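Local coordinates for protein DNA ligase (Aquifex aeolicus, PDB 3QWU) that probably joins nucleic acid strands in an ATP-dependent ligase reaction, and binds adenosine in its nucleotide pocket and calcium ions nearby, at residues 39-44 against 98-103; 52-57 against 83-88; 129-134 against 154-159. All coordinates share one frame; numbering follows the deposited sequence.

Interaction 1: residues 39-44 against 98-103; sequences IPRGTA and LSRGGF. With ADN (adenosine), chain C.
The carbonyl O of G42 faces the CA of G102 at 3.6 Å and also accepts a hydrogen bond from R87 NH1. G42 CA in turn makes CA-H...O contacts, one with R100 O at 3.1 Å. In the other, G42 CA lies 3.5 Å from G101 O. Two beta turns, type II from P40 to T43 and type I from S99 to G102, thus meet backbone against backbone. Glycine suits both turns: a CB at G42 would collide with the O of R100, and one at G102 with the O of G42, while both backbones have positive phi. Beside this seam R41 reaches out with its chain extended from CG to NE, which brings one face of its guanidinium over G101, with NH2 3.5 Å from G101 CA. R100 crosses it at about a right angle, its CG 3.8 Å from R41 NH1; the R100 guanidinium probably lies near the ribose O3' of the adenosine without a hydrogen bond, its exact placement doubtful. At the strand ends, A44 CB packs on L98 CD1 at 3.9 Å. Since carbonyl oxygens are brought together here, arginines supply much of the donor capacity: R31 serves G101 O, and R87 serves S99 O as well.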
loop_
_atom_site.group_PDB
_atom_site.type_symbol
_atom_site.label_atom_id
_atom_site.label_comp_id
_atom_site.label_asym_id
_atom_site.label_seq_id
_atom_site.Cartn_x
_atom_site.Cartn_y
_atom_site.Cartn_z
ATOM N N ILE A 39 6.847 -27.333 -2.900
ATOM C CA ILE A 39 7.731 -27.204 -4.075
ATOM C C ILE A 39 7.930 -25.737 -4.357
ATOM O O ILE A 39 7.009 -25.048 -4.778
ATOM C CB ILE A 39 7.135 -27.832 -5.367
ATOM C CG1 ILE A 39 6.779 -29.314 -5.165
ATOM C CG2 ILE A 39 8.086 -27.643 -6.571
ATOM C CD1 ILE A 39 7.849 -30.116 -4.521
ATOM N N PRO A 40 9.129 -25.230 -4.121
ATOM C CA PRO A 40 9.286 -23.795 -4.370
ATOM C C PRO A 40 9.110 -23.424 -5.857
ATOM O O PRO A 40 9.473 -24.205 -6.752
ATOM C CB PRO A 40 10.695 -23.507 -3.864
ATOM C CG PRO A 40 11.409 -24.766 -3.950
ATOM C CD PRO A 40 10.409 -25.871 -3.765
ATOM N N ARG A 41 8.440 -22.289 -6.079
ATOM C CA ARG A 41 8.398 -21.564 -7.365
ATOM C C ARG A 41 9.764 -21.501 -8.047
ATOM O O ARG A 41 10.758 -21.269 -7.410
ATOM C CB ARG A 41 7.886 -20.131 -7.108
ATOM C CG ARG A 41 8.144 -19.132 -8.213
ATOM C CD ARG A 41 7.387 -17.808 -8.028
ATOM N NE ARG A 41 7.631 -16.936 -9.185
ATOM C CZ ARG A 41 8.624 -16.047 -9.292
ATOM N NH1 ARG A 41 9.499 -15.857 -8.291
ATOM N NH2 ARG A 41 8.748 -15.329 -10.413
ATOM N N GLY A 42 9.802 -21.683 -9.352
ATOM C CA GLY A 42 11.051 -21.647 -10.083
ATOM C C GLY A 42 11.578 -23.035 -10.366
ATOM O O GLY A 42 12.502 -23.206 -11.161
ATOM N N THR A 43 10.989 -24.024 -9.712
ATOM C CA THR A 43 11.365 -25.407 -9.922
ATOM C C THR A 43 11.062 -25.758 -11.361
ATOM O O THR A 43 9.999 -25.407 -11.876
ATOM C CB THR A 43 10.628 -26.314 -8.918
ATOM O OG1 THR A 43 11.077 -25.959 -7.600
ATOM C CG2 THR A 43 10.856 -27.808 -9.191
ATOM N N ALA A 44 12.037 -26.390 -12.006
ATOM C CA ALA A 44 12.021 -26.674 -13.436
ATOM C C ALA A 44 12.265 -28.140 -13.555
ATOM O O ALA A 44 13.280 -28.613 -13.064
ATOM C CB ALA A 44 13.129 -25.953 -14.125
ATOM N N LEU A 98 18.700 -20.103 -15.519
ATOM C CA LEU A 98 17.288 -19.957 -15.167
ATOM C C LEU A 98 17.069 -18.712 -14.310
ATOM O O LEU A 98 17.826 -18.497 -13.359
ATOM C CB LEU A 98 16.780 -21.149 -14.357
ATOM C CG LEU A 98 16.744 -22.534 -14.984
ATOM C CD1 LEU A 98 16.106 -23.498 -13.998
ATOM C CD2 LEU A 98 15.989 -22.586 -16.337
ATOM N N SER A 99 16.039 -17.930 -14.645
ATOM C CA SER A 99 15.486 -16.869 -13.776
ATOM C C SER A 99 14.835 -17.452 -12.521
ATOM O O SER A 99 14.550 -18.641 -12.440
ATOM C CB SER A 99 14.395 -16.103 -14.509
ATOM O OG SER A 99 13.209 -16.898 -14.585
ATOM N N ARG A 100 14.531 -16.608 -11.565
ATOM C CA ARG A 100 13.981 -17.092 -10.325
ATOM C C ARG A 100 12.696 -17.790 -10.616
ATOM O O ARG A 100 12.370 -18.791 -9.943
ATOM C CB ARG A 100 13.742 -15.946 -9.344
ATOM C CG ARG A 100 13.246 -16.408 -7.997
ATOM C CD ARG A 100 14.301 -16.949 -7.002
ATOM N NE ARG A 100 14.004 -16.313 -5.702
ATOM C CZ ARG A 100 13.671 -16.910 -4.556
ATOM N NH1 ARG A 100 13.639 -18.215 -4.440
ATOM N NH2 ARG A 100 13.391 -16.174 -3.485
ATOM N N GLY A 101 11.962 -17.253 -11.610
ATOM C CA GLY A 101 10.675 -17.795 -12.003
ATOM C C GLY A 101 10.774 -19.134 -12.697
ATOM O O GLY A 101 9.779 -19.836 -12.830
ATOM N N GLY A 102 11.972 -19.484 -13.160
ATOM C CA GLY A 102 12.186 -20.755 -13.815
ATOM C C GLY A 102 12.156 -20.694 -15.326
ATOM O O GLY A 102 12.098 -21.729 -15.968
ATOM N N PHE A 103 12.196 -19.497 -15.909
ATOM C CA PHE A 103 12.380 -19.401 -17.340
ATOM C C PHE A 103 13.867 -19.530 -17.688
ATOM O O PHE A 103 14.757 -19.149 -16.905
ATOM C CB PHE A 103 11.893 -18.075 -17.869
ATOM C CG PHE A 103 10.432 -17.819 -17.658
ATOM C CD1 PHE A 103 9.494 -18.299 -18.564
ATOM C CD2 PHE A 103 10.001 -17.052 -16.574
ATOM C CE1 PHE A 103 8.155 -18.040 -18.407
ATOM C CE2 PHE A 103 8.631 -16.792 -16.397
ATOM C CZ PHE A 103 7.714 -17.295 -17.333
HETATM O "O5'" ADN C . 15.828 -13.891 -1.530
HETATM C "C5'" ADN C . 17.106 -13.266 -1.412
HETATM C "C4'" ADN C . 17.680 -13.013 -2.801
HETATM O "O4'" ADN C . 18.891 -12.199 -2.740
HETATM C "C3'" ADN C . 18.084 -14.321 -3.467
HETATM O "O3'" ADN C . 17.057 -14.951 -4.228
HETATM C "C2'" ADN C . 19.292 -13.942 -4.317
HETATM O "O2'" ADN C . 18.926 -13.789 -5.678
HETATM C "C1'" ADN C . 19.814 -12.616 -3.767
HETATM N N9 ADN C . 21.154 -12.704 -3.165
HETATM C C8 ADN C . 22.106 -11.753 -3.315
HETATM N N7 ADN C . 23.248 -12.064 -2.657
HETATM C C5 ADN C . 22.988 -13.247 -2.041
HETATM C C6 ADN C . 23.753 -14.118 -1.144
HETATM N N6 ADN C . 25.024 -13.739 -0.827
HETATM N N1 ADN C . 23.179 -15.289 -0.726
HETATM C C2 ADN C . 21.899 -15.607 -1.076
HETATM N N3 ADN C . 21.124 -14.820 -1.876
HETATM C C4 ADN C . 21.621 -13.670 -2.382
#

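Interaction 2: residues 52-57 against 83-88; sequences WGYPHI and GYNTRI. With ADN (adenosine), chain C.
R87 provides the hydrogen bond between the segments: its NH1 donates to the carbonyl O of W52 at 3.0 Å with an N-H...O angle of 152°. The oxygen lies close to the guanidinium plane, yet NH1 stands well above the carbonyl plane of W52. A bend at chi3 (-59°) turns the group this way, and arginine suits the place because one flat cation has donors for several carbonyls, those of the neighbouring turns included. By plain packing, NH1 lies 3.2 Å from G53 CA, and the backbone N of Y54 sits over a guanidinium face. A leucine in place of R87 would probably leave W52 O and the turn carbonyls without their guanidinium donors and let the loop drift from the strand. Amide meets ring at N85, whose ND2 lies 3.7 Å above one face of Y54, toward the rim, the planes 55° apart; P55 CD covers the opposite face, and Y54 OH is tied to D158. Toward the ligand, N85 ND2 donates to adenosine O2' at 3.0 Å and weakly to O3', while I57 CD1 and Y54 OH approach C2 of the base. Loop and strand line one side of the adenosine pocket, consistent with the adenylation domain of a nucleic acid ligase.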
loop_
_atom_site.group_PDB
_atom_site.type_symbol
_atom_site.label_atom_id
_atom_site.label_comp_id
_atom_site.label_asym_id
_atom_site.label_seq_id
_atom_site.Cartn_x
_atom_site.Cartn_y
_atom_site.Cartn_z
ATOM N N TRP A 52 15.833 -27.632 -8.780
ATOM C CA TRP A 52 14.940 -27.123 -7.755
ATOM C C TRP A 52 15.047 -25.609 -7.744
ATOM O O TRP A 52 16.097 -25.056 -8.076
ATOM C CB TRP A 52 15.220 -27.743 -6.379
ATOM C CG TRP A 52 14.656 -29.135 -6.278
ATOM C CD1 TRP A 52 15.248 -30.305 -6.705
ATOM C CD2 TRP A 52 13.389 -29.510 -5.742
ATOM N NE1 TRP A 52 14.423 -31.374 -6.456
ATOM C CE2 TRP A 52 13.275 -30.911 -5.868
ATOM C CE3 TRP A 52 12.341 -28.806 -5.159
ATOM C CZ2 TRP A 52 12.150 -31.605 -5.425
ATOM C CZ3 TRP A 52 11.228 -29.496 -4.724
ATOM C CH2 TRP A 52 11.138 -30.869 -4.856
ATOM N N GLY A 53 13.906 -24.990 -7.458
ATOM C CA GLY A 53 13.771 -23.553 -7.287
ATOM C C GLY A 53 14.606 -23.056 -6.119
ATOM O O GLY A 53 14.870 -23.808 -5.207
ATOM N N TYR A 54 15.058 -21.802 -6.183
ATOM C CA TYR A 54 15.834 -21.223 -5.077
ATOM C C TYR A 54 14.823 -20.888 -4.035
ATOM O O TYR A 54 13.817 -20.287 -4.363
ATOM C CB TYR A 54 16.618 -19.968 -5.475
ATOM C CG TYR A 54 17.672 -19.643 -4.470
ATOM C CD1 TYR A 54 17.470 -18.671 -3.509
ATOM C CD2 TYR A 54 18.859 -20.292 -4.483
ATOM C CE1 TYR A 54 18.447 -18.362 -2.565
ATOM C CE2 TYR A 54 19.857 -19.975 -3.567
ATOM C CZ TYR A 54 19.626 -19.032 -2.598
ATOM O OH TYR A 54 20.607 -18.742 -1.721
ATOM N N PRO A 55 15.029 -21.362 -2.801
ATOM C CA PRO A 55 14.046 -21.251 -1.737
ATOM C C PRO A 55 14.040 -19.849 -1.085
ATOM O O PRO A 55 15.029 -19.117 -1.169
ATOM C CB PRO A 55 14.491 -22.342 -0.758
ATOM C CG PRO A 55 15.943 -22.383 -0.902
ATOM C CD PRO A 55 16.248 -22.045 -2.349
ATOM N N HIS A 56 12.905 -19.484 -0.489
ATOM C CA HIS A 56 12.678 -18.154 0.075
ATOM C C HIS A 56 13.583 -17.939 1.283
ATOM O O HIS A 56 13.652 -18.797 2.156
ATOM C CB HIS A 56 11.186 -17.978 0.471
ATOM C CG HIS A 56 10.239 -17.959 -0.705
ATOM N ND1 HIS A 56 10.263 -16.970 -1.676
ATOM C CD2 HIS A 56 9.254 -18.824 -1.078
ATOM C CE1 HIS A 56 9.346 -17.227 -2.597
ATOM N NE2 HIS A 56 8.718 -18.343 -2.258
ATOM N N ILE A 57 14.286 -16.813 1.336
ATOM C CA ILE A 57 15.007 -16.443 2.566
ATOM C C ILE A 57 14.165 -15.465 3.406
ATOM O O ILE A 57 13.743 -14.436 2.929
ATOM C CB ILE A 57 16.356 -15.771 2.244
ATOM C CG1 ILE A 57 17.091 -16.569 1.169
ATOM C CG2 ILE A 57 17.153 -15.528 3.543
ATOM C CD1 ILE A 57 18.550 -16.149 0.920
ATOM N N GLY A 83 20.800 -7.581 -7.519
ATOM C CA GLY A 83 20.712 -7.837 -8.949
ATOM C C GLY A 83 19.543 -8.790 -9.118
ATOM O O GLY A 83 18.527 -8.637 -8.453
ATOM N N TYR A 84 19.687 -9.805 -9.964
ATOM C CA TYR A 84 18.689 -10.849 -10.064
ATOM C C TYR A 84 19.315 -12.234 -9.921
ATOM O O TYR A 84 20.461 -12.471 -10.193
ATOM C CB TYR A 84 17.866 -10.700 -11.344
ATOM C CG TYR A 84 18.667 -10.952 -12.638
ATOM C CD1 TYR A 84 18.606 -12.186 -13.284
ATOM C CD2 TYR A 84 19.481 -9.958 -13.207
ATOM C CE1 TYR A 84 19.323 -12.422 -14.463
ATOM C CE2 TYR A 84 20.220 -10.195 -14.397
ATOM C CZ TYR A 84 20.112 -11.433 -15.014
ATOM O OH TYR A 84 20.810 -11.708 -16.145
ATOM N N ASN A 85 18.504 -13.149 -9.444
ATOM C CA ASN A 85 18.892 -14.486 -9.116
ATOM C C ASN A 85 19.012 -15.329 -10.374
ATOM O O ASN A 85 18.159 -15.262 -11.295
ATOM C CB ASN A 85 17.790 -15.058 -8.241
ATOM C CG ASN A 85 18.062 -16.436 -7.807
ATOM O OD1 ASN A 85 17.896 -17.393 -8.575
ATOM N ND2 ASN A 85 18.403 -16.580 -6.543
ATOM N N THR A 86 20.066 -16.141 -10.415
ATOM C CA THR A 86 20.207 -17.065 -11.498
ATOM C C THR A 86 20.683 -18.418 -11.039
ATOM O O THR A 86 21.432 -18.540 -10.054
ATOM C CB THR A 86 21.144 -16.540 -12.583
ATOM O OG1 THR A 86 20.780 -17.193 -13.814
ATOM C CG2 THR A 86 22.596 -16.848 -12.256
ATOM N N ARG A 87 20.216 -19.428 -11.762
ATOM C CA ARG A 87 20.555 -20.820 -11.497
ATOM C C ARG A 87 21.123 -21.385 -12.805
ATOM O O ARG A 87 20.475 -21.310 -13.846
ATOM C CB ARG A 87 19.309 -21.563 -11.058
ATOM C CG ARG A 87 19.032 -21.495 -9.526
ATOM C CD ARG A 87 17.659 -22.120 -9.237
ATOM N NE ARG A 87 16.659 -21.375 -10.002
ATOM C CZ ARG A 87 15.509 -21.868 -10.430
ATOM N NH1 ARG A 87 15.157 -23.113 -10.138
ATOM N NH2 ARG A 87 14.680 -21.104 -11.128
ATOM N N ILE A 88 22.361 -21.847 -12.776
ATOM C CA ILE A 88 23.078 -22.166 -13.988
ATOM C C ILE A 88 23.467 -23.639 -13.960
ATOM O O ILE A 88 23.989 -24.123 -12.955
ATOM C CB ILE A 88 24.367 -21.283 -14.169
ATOM C CG1 ILE A 88 24.006 -19.760 -14.173
ATOM C CG2 ILE A 88 25.100 -21.654 -15.465
ATOM C CD1 ILE A 88 25.215 -18.791 -13.946
HETATM O "O5'" ADN C . 15.828 -13.891 -1.530
HETATM C "C5'" ADN C . 17.106 -13.266 -1.412
HETATM C "C4'" ADN C . 17.680 -13.013 -2.801
HETATM O "O4'" ADN C . 18.891 -12.199 -2.740
HETATM C "C3'" ADN C . 18.084 -14.321 -3.467
HETATM O "O3'" ADN C . 17.057 -14.951 -4.228
HETATM C "C2'" ADN C . 19.292 -13.942 -4.317
HETATM O "O2'" ADN C . 18.926 -13.789 -5.678
HETATM C "C1'" ADN C . 19.814 -12.616 -3.767
HETATM N N9 ADN C . 21.154 -12.704 -3.165
HETATM C C8 ADN C . 22.106 -11.753 -3.315
HETATM N N7 ADN C . 23.248 -12.064 -2.657
HETATM C C5 ADN C . 22.988 -13.247 -2.041
HETATM C C6 ADN C . 23.753 -14.118 -1.144
HETATM N N6 ADN C . 25.024 -13.739 -0.827
HETATM N N1 ADN C . 23.179 -15.289 -0.726
HETATM C C2 ADN C . 21.899 -15.607 -1.076
HETATM N N3 ADN C . 21.124 -14.820 -1.876
HETATM C C4 ADN C . 21.621 -13.670 -2.382
#

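Interaction 3: residues 129-134 against 154-159; sequences ICAEVA and LFVFDF. With ADN (adenosine), chain C.
I129 and V156 form the apolar centre, their CG2 methyls meeting at 3.6 Å where the two side chains cross at about a right angle. On the same face of the sheet A131 CB rests against L154 CG at 3.7 Å; a small residue suits A131, since its CA is only 4.0 Å from the CA of V156. F159 lies alongside I129, pointing the same way, with CE1 against CG1. Bulky apolar side chains suit this I129 and F159 end, which packs on helices 119-123 and 170-180.

Between the strands the antiparallel ladder is broken by a classic beta bulge, in which F157 and D158 both sit across from C130. The carbonyl O of C130 therefore accepts two bonds, from F157 N at 2.9 Å, lying in the carbonyl plane, and from D158 N at 3.0 Å. Beyond the bulge, E132 and F155 pair regularly through both backbone bonds.

The bulge probably helps to place F157, whose CB departs from the regular alternation of the strand. With CG between backbone N and carbonyl carbon (chi1 59°), its ring lies flat beneath the base: C130 O is centred over one face at 3.7 Å, and adenosine N3 over the opposite face, 3.6 Å above the plane. A phenyl ring suits the place because its flat, polarisable face can lie against the base. E132 reaches the ribose instead. Its chain bends at chi2 (72°) and OE1 accepts a hydrogen bond from O2' at 2.6 Å, while OE2 is held by the backbone N of G83. D158 turns its carboxylate away from C130 toward Y54 and forms salt bridges with R227, K173 and K219, which probably stabilises its negative charge.

An aromatic ring under adenine beside a glutamate bonded to the ribose 2'-hydroxyl is characteristic of the nucleotide pocket in ligases of the nucleotidyltransferase superfamily.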
loop_
_atom_site.group_PDB
_atom_site.type_symbol
_atom_site.label_atom_id
_atom_site.label_comp_id
_atom_site.label_asym_id
_atom_site.label_seq_id
_atom_site.Cartn_x
_atom_site.Cartn_y
_atom_site.Cartn_z
ATOM N N ILE A 129 24.760 -23.759 -10.244
ATOM C CA ILE A 129 25.449 -22.614 -9.658
ATOM C C ILE A 129 24.390 -21.598 -9.371
ATOM O O ILE A 129 23.653 -21.230 -10.265
ATOM C CB ILE A 129 26.476 -21.974 -10.627
ATOM C CG1 ILE A 129 27.481 -23.012 -11.101
ATOM C CG2 ILE A 129 27.179 -20.784 -9.979
ATOM C CD1 ILE A 129 28.326 -22.540 -12.278
ATOM N N CYS A 130 24.319 -21.146 -8.125
ATOM C CA CYS A 130 23.389 -20.112 -7.722
ATOM C C CYS A 130 24.197 -18.795 -7.585
ATOM O O CYS A 130 25.092 -18.686 -6.747
ATOM C CB CYS A 130 22.728 -20.489 -6.401
ATOM S SG CYS A 130 21.752 -21.987 -6.472
ATOM N N ALA A 131 23.844 -17.820 -8.416
ATOM C CA ALA A 131 24.548 -16.549 -8.498
ATOM C C ALA A 131 23.596 -15.388 -8.726
ATOM O O ALA A 131 22.516 -15.548 -9.308
ATOM C CB ALA A 131 25.581 -16.576 -9.639
ATOM N N GLU A 132 24.039 -14.224 -8.282
ATOM C CA GLU A 132 23.387 -12.951 -8.594
ATOM C C GLU A 132 24.063 -12.347 -9.808
ATOM O O GLU A 132 25.290 -12.229 -9.826
ATOM C CB GLU A 132 23.563 -11.985 -7.436
ATOM C CG GLU A 132 22.524 -10.865 -7.398
ATOM C CD GLU A 132 21.120 -11.339 -6.975
ATOM O OE1 GLU A 132 20.989 -12.546 -6.714
ATOM O OE2 GLU A 132 20.177 -10.512 -6.914
ATOM N N VAL A 133 23.270 -11.971 -10.823
ATOM C CA VAL A 133 23.743 -11.137 -11.911
ATOM C C VAL A 133 23.363 -9.669 -11.643
ATOM O O VAL A 133 22.213 -9.358 -11.307
ATOM C CB VAL A 133 23.134 -11.563 -13.221
ATOM C CG1 VAL A 133 23.694 -10.719 -14.344
ATOM C CG2 VAL A 133 23.423 -13.014 -13.488
ATOM N N ALA A 134 24.317 -8.757 -11.829
ATOM C CA ALA A 134 24.141 -7.375 -11.378
ATOM C C ALA A 134 24.943 -6.421 -12.224
ATOM O O ALA A 134 26.050 -6.774 -12.751
ATOM C CB ALA A 134 24.527 -7.230 -9.889
ATOM N N LEU A 154 28.689 -11.376 -12.461
ATOM C CA LEU A 154 28.007 -12.459 -11.856
ATOM C C LEU A 154 28.747 -12.791 -10.576
ATOM O O LEU A 154 29.938 -12.734 -10.537
ATOM C CB LEU A 154 27.949 -13.593 -12.841
ATOM C CG LEU A 154 27.440 -14.925 -12.378
ATOM C CD1 LEU A 154 26.888 -15.667 -13.578
ATOM C CD2 LEU A 154 28.602 -15.623 -11.727
ATOM N N PHE A 155 28.009 -13.082 -9.527
ATOM C CA PHE A 155 28.563 -13.397 -8.251
ATOM C C PHE A 155 27.904 -14.630 -7.659
ATOM O O PHE A 155 26.744 -14.568 -7.261
ATOM C CB PHE A 155 28.356 -12.198 -7.334
ATOM C CG PHE A 155 29.055 -10.923 -7.813
ATOM C CD1 PHE A 155 30.375 -10.698 -7.546
ATOM C CD2 PHE A 155 28.382 -9.974 -8.527
ATOM C CE1 PHE A 155 31.037 -9.500 -8.005
ATOM C CE2 PHE A 155 29.040 -8.792 -8.962
ATOM C CZ PHE A 155 30.372 -8.605 -8.718
ATOM N N VAL A 156 28.634 -15.754 -7.633
ATOM C CA VAL A 156 28.187 -16.972 -6.993
ATOM C C VAL A 156 27.996 -16.787 -5.460
ATOM O O VAL A 156 28.823 -16.159 -4.788
ATOM C CB VAL A 156 29.238 -18.140 -7.222
ATOM C CG1 VAL A 156 28.774 -19.445 -6.512
ATOM C CG2 VAL A 156 29.495 -18.376 -8.691
ATOM N N PHE A 157 26.872 -17.283 -4.941
ATOM C CA PHE A 157 26.587 -17.312 -3.511
ATOM C C PHE A 157 26.114 -18.690 -3.028
ATOM O O PHE A 157 25.984 -18.927 -1.803
ATOM C CB PHE A 157 25.539 -16.237 -3.144
ATOM C CG PHE A 157 24.223 -16.369 -3.859
ATOM C CD1 PHE A 157 23.340 -17.368 -3.558
ATOM C CD2 PHE A 157 23.868 -15.489 -4.863
ATOM C CE1 PHE A 157 22.118 -17.461 -4.291
ATOM C CE2 PHE A 157 22.675 -15.616 -5.562
ATOM C CZ PHE A 157 21.823 -16.603 -5.286
ATOM N N ASP A 158 25.809 -19.605 -3.949
ATOM C CA ASP A 158 25.417 -20.957 -3.516
ATOM C C ASP A 158 25.652 -22.007 -4.623
ATOM O O ASP A 158 25.830 -21.660 -5.806
ATOM C CB ASP A 158 23.936 -20.968 -2.984
ATOM C CG ASP A 158 23.819 -20.635 -1.442
ATOM O OD1 ASP A 158 24.624 -21.199 -0.633
ATOM O OD2 ASP A 158 22.915 -19.835 -1.045
ATOM N N PHE A 159 25.718 -23.270 -4.214
ATOM C CA PHE A 159 25.580 -24.379 -5.142
ATOM C C PHE A 159 24.456 -25.259 -4.656
ATOM O O PHE A 159 24.291 -25.481 -3.459
ATOM C CB PHE A 159 26.835 -25.248 -5.226
ATOM C CG PHE A 159 28.040 -24.553 -5.792
ATOM C CD1 PHE A 159 28.210 -24.444 -7.140
ATOM C CD2 PHE A 159 29.028 -24.051 -4.954
ATOM C CE1 PHE A 159 29.324 -23.820 -7.641
ATOM C CE2 PHE A 159 30.170 -23.422 -5.477
ATOM C CZ PHE A 159 30.291 -23.278 -6.800
HETATM O "O5'" ADN C . 15.828 -13.891 -1.530
HETATM C "C5'" ADN C . 17.106 -13.266 -1.412
HETATM C "C4'" ADN C . 17.680 -13.013 -2.801
HETATM O "O4'" ADN C . 18.891 -12.199 -2.740
HETATM C "C3'" ADN C . 18.084 -14.321 -3.467
HETATM O "O3'" ADN C . 17.057 -14.951 -4.228
HETATM C "C2'" ADN C . 19.292 -13.942 -4.317
HETATM O "O2'" ADN C . 18.926 -13.789 -5.678
HETATM C "C1'" ADN C . 19.814 -12.616 -3.767
HETATM N N9 ADN C . 21.154 -12.704 -3.165
HETATM C C8 ADN C . 22.106 -11.753 -3.315
HETATM N N7 ADN C . 23.248 -12.064 -2.657
HETATM C C5 ADN C . 22.988 -13.247 -2.041
HETATM C C6 ADN C . 23.753 -14.118 -1.144
HETATM N N6 ADN C . 25.024 -13.739 -0.827
HETATM N N1 ADN C . 23.179 -15.289 -0.726
HETATM C C2 ADN C . 21.899 -15.607 -1.076
HETATM N N3 ADN C . 21.124 -14.820 -1.876
HETATM C C4 ADN C . 21.621 -13.670 -2.382
#

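In the fold
Following the chain from its N terminus, the turn at 39-44 leads through short strands 44-45 and 50-51 into loop 52-57, which interaction 2 pins to strand 84-91. Interaction 1 closes later, at 98-103, so the loop of interaction 2 lies wholly within that of interaction 1, and the two touch through R87, among others. Interaction 3 follows in series, closing the loop between 134 and 154 by pairing strand 127-134 with an edge strand within this chain, 153-161. Strands 84-91 and 127-134 are neighbours in the four-stranded antiparallel sheet, joined by T86 N to A131 O, so interactions 2 and 3 are directly linked. Together they tie the N-terminal sheet and its loops to the four-stranded sheet that supplies N85, E132 and F157 to the pocket.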